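Long-range contacts in mannan endo-1,6-alpha-mannosidase (PDB 6RY0), which probably cleaves alpha-1,6-mannosidic linkages and, as a Dfg5 transglycosidase, is thought to transfer GPI-anchored glycoproteins into the fungal cell wall: residues D73-M82 with H385-M393; A200-R211 with L266-Y277. All coordinates share one frame; numbering follows the deposited sequence. Where two conformers were deposited one is given.

In the fold
From the N terminus the chain runs through helix 33-48 and reaches Asp73-Met82, the first half of interaction 1, whose partner His385-Met393 comes some three hundred residues later at the start of helix 389-401. Interaction 2 is nested inside that large loop: helix 196-213 and helix 261-278 meet across a shorter loop that includes helix 216-231. The two contacts lie on opposite sides of the chain's centre, about 25 Å apart between centres. In the (alpha/alpha)6 barrel of family 76, interaction 2 joins helices partway round the ring, while interaction 1 brings an early helix against the last one, closing the ring beside a calcium ion.

Interaction 1 (D73-M82 with H385-M393). With CA (calcium ion), chain C.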
loop_
_atom_site.group_PDB
_atom_site.type_symbol
_atom_site.label_atom_id
_atom_site.label_comp_id
_atom_site.label_asym_id
_atom_site.label_seq_id
_atom_site.Cartn_x
_atom_site.Cartn_y
_atom_site.Cartn_z
ATOM N N ASP A 73 -6.597 18.140 -0.991
ATOM C CA ASP A 73 -5.712 17.753 0.111
ATOM C C ASP A 73 -4.705 16.670 -0.226
ATOM O O ASP A 73 -3.809 16.408 0.580
ATOM C CB ASP A 73 -6.565 17.196 1.237
ATOM C CG ASP A 73 -7.559 18.201 1.790
ATOM O OD1 ASP A 73 -7.094 19.270 2.186
ATOM O OD2 ASP A 73 -8.767 17.906 1.841
ATOM N N TYR A 74 -4.845 16.001 -1.368
ATOM C CA TYR A 74 -4.224 14.692 -1.569
ATOM C C TYR A 74 -3.234 14.670 -2.679
ATOM O O TYR A 74 -3.412 15.326 -3.711
ATOM C CB TYR A 74 -5.345 13.650 -1.827
ATOM C CG TYR A 74 -6.430 13.721 -0.783
ATOM C CD1 TYR A 74 -6.213 13.317 0.526
ATOM C CD2 TYR A 74 -7.674 14.267 -1.085
ATOM C CE1 TYR A 74 -7.200 13.469 1.496
ATOM C CE2 TYR A 74 -8.659 14.427 -0.138
ATOM C CZ TYR A 74 -8.410 14.040 1.165
ATOM O OH TYR A 74 -9.345 14.167 2.170
ATOM N N TYR A 75 -2.180 13.896 -2.497
ATOM C CA TYR A 75 -1.146 13.702 -3.510
ATOM C C TYR A 75 -1.456 12.511 -4.425
ATOM O O TYR A 75 -2.234 11.616 -4.057
ATOM C CB TYR A 75 0.218 13.545 -2.822
ATOM C CG TYR A 75 0.698 14.822 -2.202
ATOM C CD1 TYR A 75 1.362 15.769 -2.960
ATOM C CD2 TYR A 75 0.471 15.105 -0.859
ATOM C CE1 TYR A 75 1.821 16.960 -2.380
ATOM C CE2 TYR A 75 0.933 16.280 -0.290
ATOM C CZ TYR A 75 1.610 17.187 -1.055
ATOM O OH TYR A 75 2.066 18.370 -0.496
ATOM N N TRP A 76 -0.808 12.494 -5.579
ATOM C CA TRP A 76 -0.998 11.489 -6.631
ATOM C C TRP A 76 -0.950 10.061 -6.123
ATOM O O TRP A 76 -1.789 9.233 -6.507
ATOM C CB TRP A 76 0.106 11.728 -7.661
ATOM C CG TRP A 76 0.179 10.794 -8.822
ATOM C CD1 TRP A 76 -0.659 10.748 -9.911
ATOM C CD2 TRP A 76 1.197 9.824 -9.068
ATOM N NE1 TRP A 76 -0.231 9.785 -10.800
ATOM C CE2 TRP A 76 0.923 9.234 -10.316
ATOM C CE3 TRP A 76 2.343 9.432 -8.385
ATOM C CZ2 TRP A 76 1.722 8.264 -10.864
ATOM C CZ3 TRP A 76 3.136 8.437 -8.936
ATOM C CH2 TRP A 76 2.826 7.885 -10.184
ATOM N N TRP A 77 0.015 9.721 -5.271
ATOM C CA TRP A 77 0.131 8.337 -4.852
ATOM C C TRP A 77 -1.105 7.868 -4.114
ATOM O O TRP A 77 -1.403 6.664 -4.133
ATOM C CB TRP A 77 1.365 8.159 -3.946
ATOM C CG TRP A 77 1.143 8.599 -2.573
ATOM C CD1 TRP A 77 1.165 9.874 -2.076
ATOM C CD2 TRP A 77 0.723 7.747 -1.493
ATOM N NE1 TRP A 77 0.784 9.861 -0.749
ATOM C CE2 TRP A 77 0.537 8.564 -0.359
ATOM C CE3 TRP A 77 0.504 6.366 -1.375
ATOM C CZ2 TRP A 77 0.173 8.041 0.885
ATOM C CZ3 TRP A 77 0.162 5.859 -0.141
ATOM C CH2 TRP A 77 0.001 6.693 0.958
ATOM N N GLU A 78 -1.825 8.776 -3.445
ATOM C CA GLU A 78 -3.006 8.368 -2.680
ATOM C C GLU A 78 -4.144 7.961 -3.613
ATOM O O GLU A 78 -4.993 7.167 -3.242
ATOM C CB GLU A 78 -3.378 9.471 -1.692
ATOM C CG GLU A 78 -4.447 9.028 -0.708
ATOM C CD GLU A 78 -4.647 9.981 0.451
ATOM O OE1 GLU A 78 -3.824 10.843 0.735
ATOM O OE2 GLU A 78 -5.722 9.779 1.137
ATOM N N GLY A 79 -4.137 8.496 -4.833
ATOM C CA GLY A 79 -5.036 7.983 -5.837
ATOM C C GLY A 79 -4.735 6.529 -6.150
ATOM O O GLY A 79 -5.637 5.701 -6.268
ATOM N N GLY A 80 -3.457 6.200 -6.280
ATOM C CA GLY A 80 -3.065 4.827 -6.502
ATOM C C GLY A 80 -3.460 3.911 -5.353
ATOM O O GLY A 80 -3.908 2.770 -5.553
ATOM N N ALA A 81 -3.308 4.401 -4.131
ATOM C CA ALA A 81 -3.759 3.662 -2.965
ATOM C C ALA A 81 -5.260 3.442 -3.006
ATOM O O ALA A 81 -5.744 2.335 -2.675
ATOM C CB ALA A 81 -3.365 4.425 -1.686
ATOM N N MET A 82 -6.017 4.454 -3.377
ATOM C CA MET A 82 -7.467 4.297 -3.519
ATOM C C MET A 82 -7.793 3.226 -4.551
ATOM O O MET A 82 -8.661 2.378 -4.325
ATOM C CB MET A 82 -8.106 5.627 -3.905
ATOM C CG MET A 82 -9.608 5.508 -4.070
ATOM S SD MET A 82 -10.314 6.977 -4.819
ATOM C CE MET A 82 -11.924 6.282 -5.294
ATOM N N HIS A 385 -6.930 18.663 8.931
ATOM C CA HIS A 385 -6.794 19.558 7.782
ATOM C C HIS A 385 -7.027 18.887 6.444
ATOM O O HIS A 385 -6.470 19.325 5.434
ATOM C CB HIS A 385 -5.423 20.258 7.786
ATOM C CG HIS A 385 -5.035 20.758 9.123
ATOM N ND1 HIS A 385 -5.615 21.876 9.677
ATOM C CD2 HIS A 385 -4.211 20.251 10.068
ATOM C CE1 HIS A 385 -5.129 22.069 10.893
ATOM N NE2 HIS A 385 -4.273 21.095 11.154
ATOM N N THR A 386 -7.890 17.876 6.408
ATOM C CA THR A 386 -8.340 17.306 5.152
ATOM C C THR A 386 -9.835 17.090 5.202
ATOM O O THR A 386 -10.459 17.118 6.270
ATOM C CB THR A 386 -7.653 15.956 4.768
ATOM O OG1 THR A 386 -8.360 14.863 5.352
ATOM C CG2 THR A 386 -6.194 15.919 5.109
ATOM N N SER A 387 -10.395 16.787 4.033
ATOM C CA SER A 387 -11.795 16.456 3.919
ATOM C C SER A 387 -12.163 15.094 4.477
ATOM O O SER A 387 -13.341 14.838 4.666
ATOM C CB SER A 387 -12.256 16.565 2.480
ATOM O OG SER A 387 -11.512 15.642 1.696
ATOM N N GLY A 388 -11.165 14.227 4.725
ATOM C CA GLY A 388 -11.406 12.940 5.346
ATOM C C GLY A 388 -11.351 11.720 4.446
ATOM O O GLY A 388 -11.819 10.652 4.850
ATOM N N ALA A 389 -10.768 11.842 3.254
ATOM C CA ALA A 389 -10.736 10.695 2.348
ATOM C C ALA A 389 -9.867 9.566 2.861
ATOM O O ALA A 389 -10.203 8.398 2.642
ATOM C CB ALA A 389 -10.235 11.134 0.968
ATOM N N GLY A 390 -8.765 9.864 3.531
ATOM C CA GLY A 390 -7.915 8.788 4.008
ATOM C C GLY A 390 -8.556 7.989 5.114
ATOM O O GLY A 390 -8.422 6.757 5.159
ATOM N N GLU A 391 -9.276 8.677 6.001
ATOM C CA GLU A 391 -10.016 8.015 7.058
ATOM C C GLU A 391 -11.075 7.091 6.470
ATOM O O GLU A 391 -11.258 5.953 6.911
ATOM C CB GLU A 391 -10.675 9.063 7.977
ATOM C CG GLU A 391 -9.701 9.958 8.750
ATOM C CD GLU A 391 -9.269 11.222 8.048
ATOM O OE1 GLU A 391 -9.173 11.255 6.797
ATOM O OE2 GLU A 391 -8.974 12.184 8.795
ATOM N N ALA A 392 -11.796 7.592 5.471
ATOM C CA ALA A 392 -12.812 6.802 4.791
ATOM C C ALA A 392 -12.198 5.589 4.115
ATOM O O ALA A 392 -12.745 4.481 4.152
ATOM C CB ALA A 392 -13.553 7.675 3.801
ATOM N N MET A 393 -11.041 5.784 3.481
ATOM C CA MET A 393 -10.351 4.687 2.801
ATOM C C MET A 393 -9.920 3.617 3.812
ATOM O O MET A 393 -10.028 2.414 3.551
ATOM C CB MET A 393 -9.131 5.243 2.060
ATOM C CG MET A 393 -8.518 4.254 1.051
ATOM S SD MET A 393 -6.941 4.764 0.336
ATOM C CE MET A 393 -7.364 6.383 -0.264
HETATM CA CA CA C . -6.119 20.814 3.510
HETATM O O HOH W 1 -4.427 20.858 1.837
HETATM O O HOH W 2 -7.110 21.908 1.523
HETATM O O HOH W 3 -8.259 21.396 3.929
HETATM O O HOH W 4 -4.261 19.956 3.873
#
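Asp73 and His385 share a calcium ion, which is bound by Asp73 OD1 at 2.3 Å and by the backbone O of His385 at 2.5 Å, with four waters as the other ligands. The second carboxylate oxygen, Asp73 OD2, accepts a hydrogen bond from Ser387 N (3.0 Å) that arrives from above the carboxylate plane. Metal on one oxygen and backbone N-H on the other fix the rotation of the carboxylate.

Further hydrogen bonds gather on Tyr74 OH. Ala389 N reaches it at 2.9 Å in a nearly straight bond (168°), Gly388 N adds a weak one, and Ser387 OG lies 2.7 Å from Tyr74 OH, in the ring plane at its edge. Ser387 OG stands between its own backbone N and carbonyl carbon (chi1 61°), which turns it to that hydroxyl. Gly388 is the N-cap residue, and its N also donates to Thr386 OG1 in an ST turn just ahead of helix 389-401. A phenylalanine in place of Tyr74 would probably leave Ala389 N and Ser387 OG without their shared mate.

Van der Waals contacts continue from Tyr74 into helix 76-82. Tyr74 CZ touches Ala389 CB at 3.4 Å, and Glu78 OE2, a carboxylate oxygen, lies close to the bare CA of Gly390. In one of its two conformers, and so with less certainty, Met393 lays CE against Met82 CB at 3.8 Å and SD beside Ala81.

Helices 76-82 and 389-393, the first and last inner helices of the family 76 (alpha/alpha)6 barrel, run nearly parallel (22°) where the ring closes, their axes 11.4 Å apart at closest, with the calcium ion at their N-terminal approach. Met47 of helix 33-48 touches both Met82 and Met393, while Tyr326 of helix 323-337 packs on Ala81.

Interaction 2 (A200-R211 with L266-Y277); sequences ACFFDLGARLAR and LLLHGAAFMWNY
Phe203 sits as a knob in a hole formed by Leu267, Gly270, Ala271 and Met274, its CE2 only 3.5 Å from Gly270 CA. Here the backbones come closest, Asp204 CA lying 4.3 Å from Gly270 CA; a beta carbon on Gly270 would collide with the Phe203 ring. Ala207 CB continues the close packing against Met274 SD (3.7 Å). Towards the helix starts, the two methyls of Leu266 divide their work: CD2 meets Ala200 and Cys201, and CD1 presses on the Asp204 carboxyl carbon.

Two CH-pi contacts follow towards the C-terminal ends. Arg208 CG stands almost squarely over the Phe273 ring, 3.5 Å from its centroid, and Ala210 CB lies 4.0 Å from the centroid of the Tyr277 ring, over its face. The Tyr277 hydroxyl goes on to bond Asn216.

A buried polar group borders this packing. His269 ND1 donates to the syn lone pair of Asp204 OD1 at 2.6 Å, straight (178°) and in the ring plane. Asp204 OD2 takes Arg208 NH1 at 2.8 Å in a salt bridge within its own helix. Both oxygens are thus engaged, while His269 CE1 lies over one face of the guanidinium; Arg208 NH2 forms a second salt bridge, to Glu142.

At the outer edge the chain of Arg211 is extended from CG to NE, and NE donates a hydrogen bond to Asn276 OD1 (2.8 Å); OD1 lies in the guanidinium plane, while NE stands well above the carbonyl plane of Asn276 (68° out of it). A water accepting from both Arg211 NH2 and Asn276 ND2 makes a second link.

The helices run the same way, 25° apart, as neighbouring inner helices do in the (alpha/alpha)6 barrel of glycosyl hydrolase family 76.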
loop_
_atom_site.group_PDB
_atom_site.type_symbol
_atom_site.label_atom_id
_atom_site.label_comp_id
_atom_site.label_asym_id
_atom_site.label_seq_id
_atom_site.Cartn_x
_atom_site.Cartn_y
_atom_site.Cartn_z
ATOM N N ALA A 200 10.833 -0.966 0.854
ATOM C CA ALA A 200 9.765 -1.906 1.162
ATOM C C ALA A 200 8.844 -2.117 -0.038
ATOM O O ALA A 200 8.411 -3.233 -0.270
ATOM C CB ALA A 200 8.988 -1.424 2.375
ATOM N N CYS A 201 8.529 -1.052 -0.765
ATOM C CA CYS A 201 7.695 -1.206 -1.960
ATOM C C CYS A 201 8.407 -2.083 -2.986
ATOM O O CYS A 201 7.795 -2.970 -3.595
ATOM C CB CYS A 201 7.370 0.159 -2.580
ATOM S SG CYS A 201 6.237 1.203 -1.635
ATOM N N PHE A 202 9.684 -1.820 -3.220
ATOM C CA PHE A 202 10.440 -2.609 -4.193
ATOM C C PHE A 202 10.563 -4.070 -3.765
ATOM O O PHE A 202 10.407 -4.988 -4.565
ATOM C CB PHE A 202 11.783 -1.916 -4.436
ATOM C CG PHE A 202 12.696 -2.619 -5.403
ATOM C CD1 PHE A 202 12.297 -2.948 -6.681
ATOM C CD2 PHE A 202 13.989 -2.922 -5.043
ATOM C CE1 PHE A 202 13.158 -3.553 -7.578
ATOM C CE2 PHE A 202 14.846 -3.529 -5.952
ATOM C CZ PHE A 202 14.438 -3.866 -7.190
ATOM N N PHE A 203 10.817 -4.286 -2.461
ATOM C CA PHE A 203 10.857 -5.608 -1.875
ATOM C C PHE A 203 9.533 -6.337 -2.084
ATOM O O PHE A 203 9.494 -7.475 -2.537
ATOM C CB PHE A 203 11.168 -5.476 -0.385
ATOM C CG PHE A 203 10.933 -6.737 0.400
ATOM C CD1 PHE A 203 11.668 -7.886 0.142
ATOM C CD2 PHE A 203 9.973 -6.795 1.393
ATOM C CE1 PHE A 203 11.426 -9.055 0.826
ATOM C CE2 PHE A 203 9.728 -7.956 2.109
ATOM C CZ PHE A 203 10.454 -9.086 1.814
ATOM N N ASP A 204 8.439 -5.682 -1.682
ATOM C CA ASP A 204 7.130 -6.311 -1.772
ATOM C C ASP A 204 6.784 -6.664 -3.213
ATOM O O ASP A 204 6.283 -7.745 -3.495
ATOM C CB ASP A 204 6.082 -5.318 -1.194
ATOM C CG ASP A 204 4.715 -5.928 -1.069
ATOM O OD1 ASP A 204 4.601 -6.874 -0.235
ATOM O OD2 ASP A 204 3.770 -5.441 -1.736
ATOM N N LEU A 205 7.044 -5.751 -4.150
ATOM C CA LEU A 205 6.803 -6.039 -5.571
ATOM C C LEU A 205 7.613 -7.209 -6.042
ATOM O O LEU A 205 7.115 -8.056 -6.791
ATOM C CB LEU A 205 7.147 -4.846 -6.471
ATOM C CG LEU A 205 6.069 -3.778 -6.474
ATOM C CD1 LEU A 205 6.535 -2.527 -7.169
ATOM C CD2 LEU A 205 4.767 -4.259 -7.119
ATOM N N GLY A 206 8.887 -7.257 -5.667
ATOM C CA GLY A 206 9.721 -8.383 -6.072
ATOM C C GLY A 206 9.210 -9.712 -5.547
ATOM O O GLY A 206 9.134 -10.705 -6.272
ATOM N N ALA A 207 8.833 -9.735 -4.278
ATOM C CA ALA A 207 8.338 -10.970 -3.667
ATOM C C ALA A 207 7.052 -11.438 -4.360
ATOM O O ALA A 207 6.850 -12.618 -4.616
ATOM C CB ALA A 207 8.120 -10.741 -2.204
ATOM N N ARG A 208 6.175 -10.490 -4.638
ATOM C CA ARG A 208 4.893 -10.797 -5.264
ATOM C C ARG A 208 5.058 -11.193 -6.719
ATOM O O ARG A 208 4.384 -12.114 -7.207
ATOM C CB ARG A 208 3.939 -9.606 -5.118
ATOM C CG ARG A 208 3.566 -9.398 -3.663
ATOM C CD ARG A 208 2.950 -8.058 -3.386
ATOM N NE ARG A 208 1.614 -7.943 -3.927
ATOM C CZ ARG A 208 0.898 -6.830 -3.838
ATOM N NH1 ARG A 208 1.388 -5.724 -3.260
ATOM N NH2 ARG A 208 -0.329 -6.802 -4.339
ATOM N N LEU A 209 5.961 -10.541 -7.436
ATOM C CA LEU A 209 6.234 -10.942 -8.817
ATOM C C LEU A 209 6.844 -12.319 -8.862
ATOM O O LEU A 209 6.534 -13.105 -9.764
ATOM C CB LEU A 209 7.089 -9.887 -9.526
ATOM C CG LEU A 209 6.315 -8.635 -9.930
ATOM C CD1 LEU A 209 7.265 -7.465 -10.230
ATOM C CD2 LEU A 209 5.408 -8.916 -11.128
ATOM N N ALA A 210 7.720 -12.631 -7.917
ATOM C CA ALA A 210 8.267 -13.991 -7.837
ATOM C C ALA A 210 7.162 -15.021 -7.682
ATOM O O ALA A 210 7.109 -16.011 -8.402
ATOM C CB ALA A 210 9.240 -14.112 -6.682
ATOM N N ARG A 211 6.265 -14.791 -6.725
ATOM C CA ARG A 211 5.218 -15.779 -6.500
ATOM C C ARG A 211 4.313 -15.925 -7.737
ATOM O O ARG A 211 3.898 -17.025 -8.096
ATOM C CB ARG A 211 4.393 -15.451 -5.259
ATOM C CG ARG A 211 3.413 -16.565 -4.917
ATOM C CD ARG A 211 2.567 -16.255 -3.719
ATOM N NE ARG A 211 1.677 -17.350 -3.364
ATOM C CZ ARG A 211 0.401 -17.450 -3.722
ATOM N NH1 ARG A 211 -0.171 -16.558 -4.501
ATOM N NH2 ARG A 211 -0.340 -18.459 -3.249
ATOM N N LEU A 266 4.265 -3.545 5.488
ATOM C CA LEU A 266 4.635 -3.870 4.128
ATOM C C LEU A 266 5.757 -4.903 4.121
ATOM O O LEU A 266 5.778 -5.800 3.285
ATOM C CB LEU A 266 5.024 -2.602 3.353
ATOM C CG LEU A 266 5.216 -2.814 1.848
ATOM C CD1 LEU A 266 4.066 -3.565 1.212
ATOM C CD2 LEU A 266 5.374 -1.463 1.190
ATOM N N LEU A 267 6.729 -4.775 5.027
ATOM C CA LEU A 267 7.766 -5.783 5.127
ATOM C C LEU A 267 7.182 -7.131 5.537
ATOM O O LEU A 267 7.605 -8.167 5.014
ATOM C CB LEU A 267 8.867 -5.359 6.073
ATOM C CG LEU A 267 9.685 -4.141 5.620
ATOM C CD1 LEU A 267 10.809 -3.882 6.595
ATOM C CD2 LEU A 267 10.209 -4.294 4.231
ATOM N N LEU A 268 6.235 -7.156 6.473
ATOM C CA LEU A 268 5.554 -8.404 6.813
ATOM C C LEU A 268 4.895 -9.024 5.578
ATOM O O LEU A 268 5.010 -10.218 5.350
ATOM C CB LEU A 268 4.516 -8.140 7.916
ATOM C CG LEU A 268 3.627 -9.338 8.245
ATOM C CD1 LEU A 268 4.405 -10.489 8.869
ATOM C CD2 LEU A 268 2.492 -8.928 9.152
ATOM N N HIS A 269 4.183 -8.202 4.820
ATOM C CA HIS A 269 3.496 -8.664 3.612
ATOM C C HIS A 269 4.501 -9.288 2.645
ATOM O O HIS A 269 4.294 -10.423 2.203
ATOM C CB HIS A 269 2.775 -7.452 3.029
ATOM C CG HIS A 269 1.848 -7.706 1.888
ATOM N ND1 HIS A 269 2.202 -7.463 0.580
ATOM C CD2 HIS A 269 0.535 -8.030 1.877
ATOM C CE1 HIS A 269 1.131 -7.615 -0.173
ATOM N NE2 HIS A 269 0.105 -7.955 0.576
ATOM N N GLY A 270 5.572 -8.581 2.322
ATOM C CA GLY A 270 6.523 -9.146 1.391
ATOM C C GLY A 270 7.191 -10.378 1.923
ATOM O O GLY A 270 7.452 -11.334 1.174
ATOM N N ALA A 271 7.509 -10.394 3.225
ATOM C CA ALA A 271 8.137 -11.570 3.828
ATOM C C ALA A 271 7.202 -12.780 3.743
ATOM O O ALA A 271 7.675 -13.906 3.559
ATOM C CB ALA A 271 8.523 -11.275 5.265
ATOM N N ALA A 272 5.894 -12.566 3.886
ATOM C CA ALA A 272 4.947 -13.647 3.768
ATOM C C ALA A 272 4.937 -14.217 2.349
ATOM O O ALA A 272 4.900 -15.427 2.173
ATOM C CB ALA A 272 3.555 -13.174 4.176
ATOM N N PHE A 273 4.997 -13.354 1.321
ATOM C CA PHE A 273 5.120 -13.833 -0.032
ATOM C C PHE A 273 6.412 -14.614 -0.223
ATOM O O PHE A 273 6.400 -15.663 -0.884
ATOM C CB PHE A 273 4.996 -12.673 -1.061
ATOM C CG PHE A 273 3.562 -12.294 -1.358
ATOM C CD1 PHE A 273 2.884 -11.367 -0.570
ATOM C CD2 PHE A 273 2.890 -12.836 -2.432
ATOM C CE1 PHE A 273 1.561 -11.041 -0.846
ATOM C CE2 PHE A 273 1.563 -12.518 -2.702
ATOM C CZ PHE A 273 0.903 -11.613 -1.905
ATOM N N MET A 274 7.511 -14.147 0.356
ATOM C CA MET A 274 8.770 -14.870 0.247
ATOM C C MET A 274 8.706 -16.219 0.955
ATOM O O MET A 274 9.250 -17.209 0.452
ATOM C CB MET A 274 9.949 -14.090 0.796
ATOM C CG MET A 274 10.297 -12.840 0.001
ATOM S SD MET A 274 10.824 -13.184 -1.697
ATOM C CE MET A 274 12.455 -13.859 -1.383
ATOM N N TRP A 275 8.091 -16.290 2.121
ATOM C CA TRP A 275 7.900 -17.556 2.816
ATOM C C TRP A 275 7.090 -18.523 1.966
ATOM O O TRP A 275 7.440 -19.694 1.825
ATOM C CB TRP A 275 7.219 -17.309 4.163
ATOM C CG TRP A 275 6.608 -18.503 4.795
ATOM C CD1 TRP A 275 5.297 -18.622 5.151
ATOM C CD2 TRP A 275 7.241 -19.744 5.187
ATOM N NE1 TRP A 275 5.074 -19.841 5.744
ATOM C CE2 TRP A 275 6.248 -20.541 5.789
ATOM C CE3 TRP A 275 8.549 -20.254 5.093
ATOM C CZ2 TRP A 275 6.508 -21.819 6.248
ATOM C CZ3 TRP A 275 8.799 -21.535 5.568
ATOM C CH2 TRP A 275 7.777 -22.283 6.147
ATOM N N ASN A 276 5.994 -18.042 1.397
ATOM C CA ASN A 276 5.127 -18.891 0.593
ATOM C C ASN A 276 5.878 -19.401 -0.636
ATOM O O ASN A 276 5.775 -20.565 -0.990
ATOM C CB ASN A 276 3.879 -18.088 0.218
ATOM C CG ASN A 276 2.882 -18.904 -0.550
ATOM O OD1 ASN A 276 3.058 -19.145 -1.747
ATOM N ND2 ASN A 276 1.810 -19.308 0.105
ATOM N N TYR A 277 6.650 -18.526 -1.273
ATOM C CA TYR A 277 7.366 -18.880 -2.501
ATOM C C TYR A 277 8.541 -19.819 -2.233
ATOM O O TYR A 277 8.704 -20.827 -2.920
ATOM C CB TYR A 277 7.847 -17.601 -3.165
ATOM C CG TYR A 277 8.541 -17.832 -4.476
ATOM C CD1 TYR A 277 7.836 -18.311 -5.576
ATOM C CD2 TYR A 277 9.891 -17.580 -4.639
ATOM C CE1 TYR A 277 8.441 -18.498 -6.782
ATOM C CE2 TYR A 277 10.519 -17.772 -5.895
ATOM C CZ TYR A 277 9.751 -18.227 -6.940
ATOM O OH TYR A 277 10.263 -18.415 -8.219
HETATM O O HOH W 5 -0.038 -20.780 -1.547
#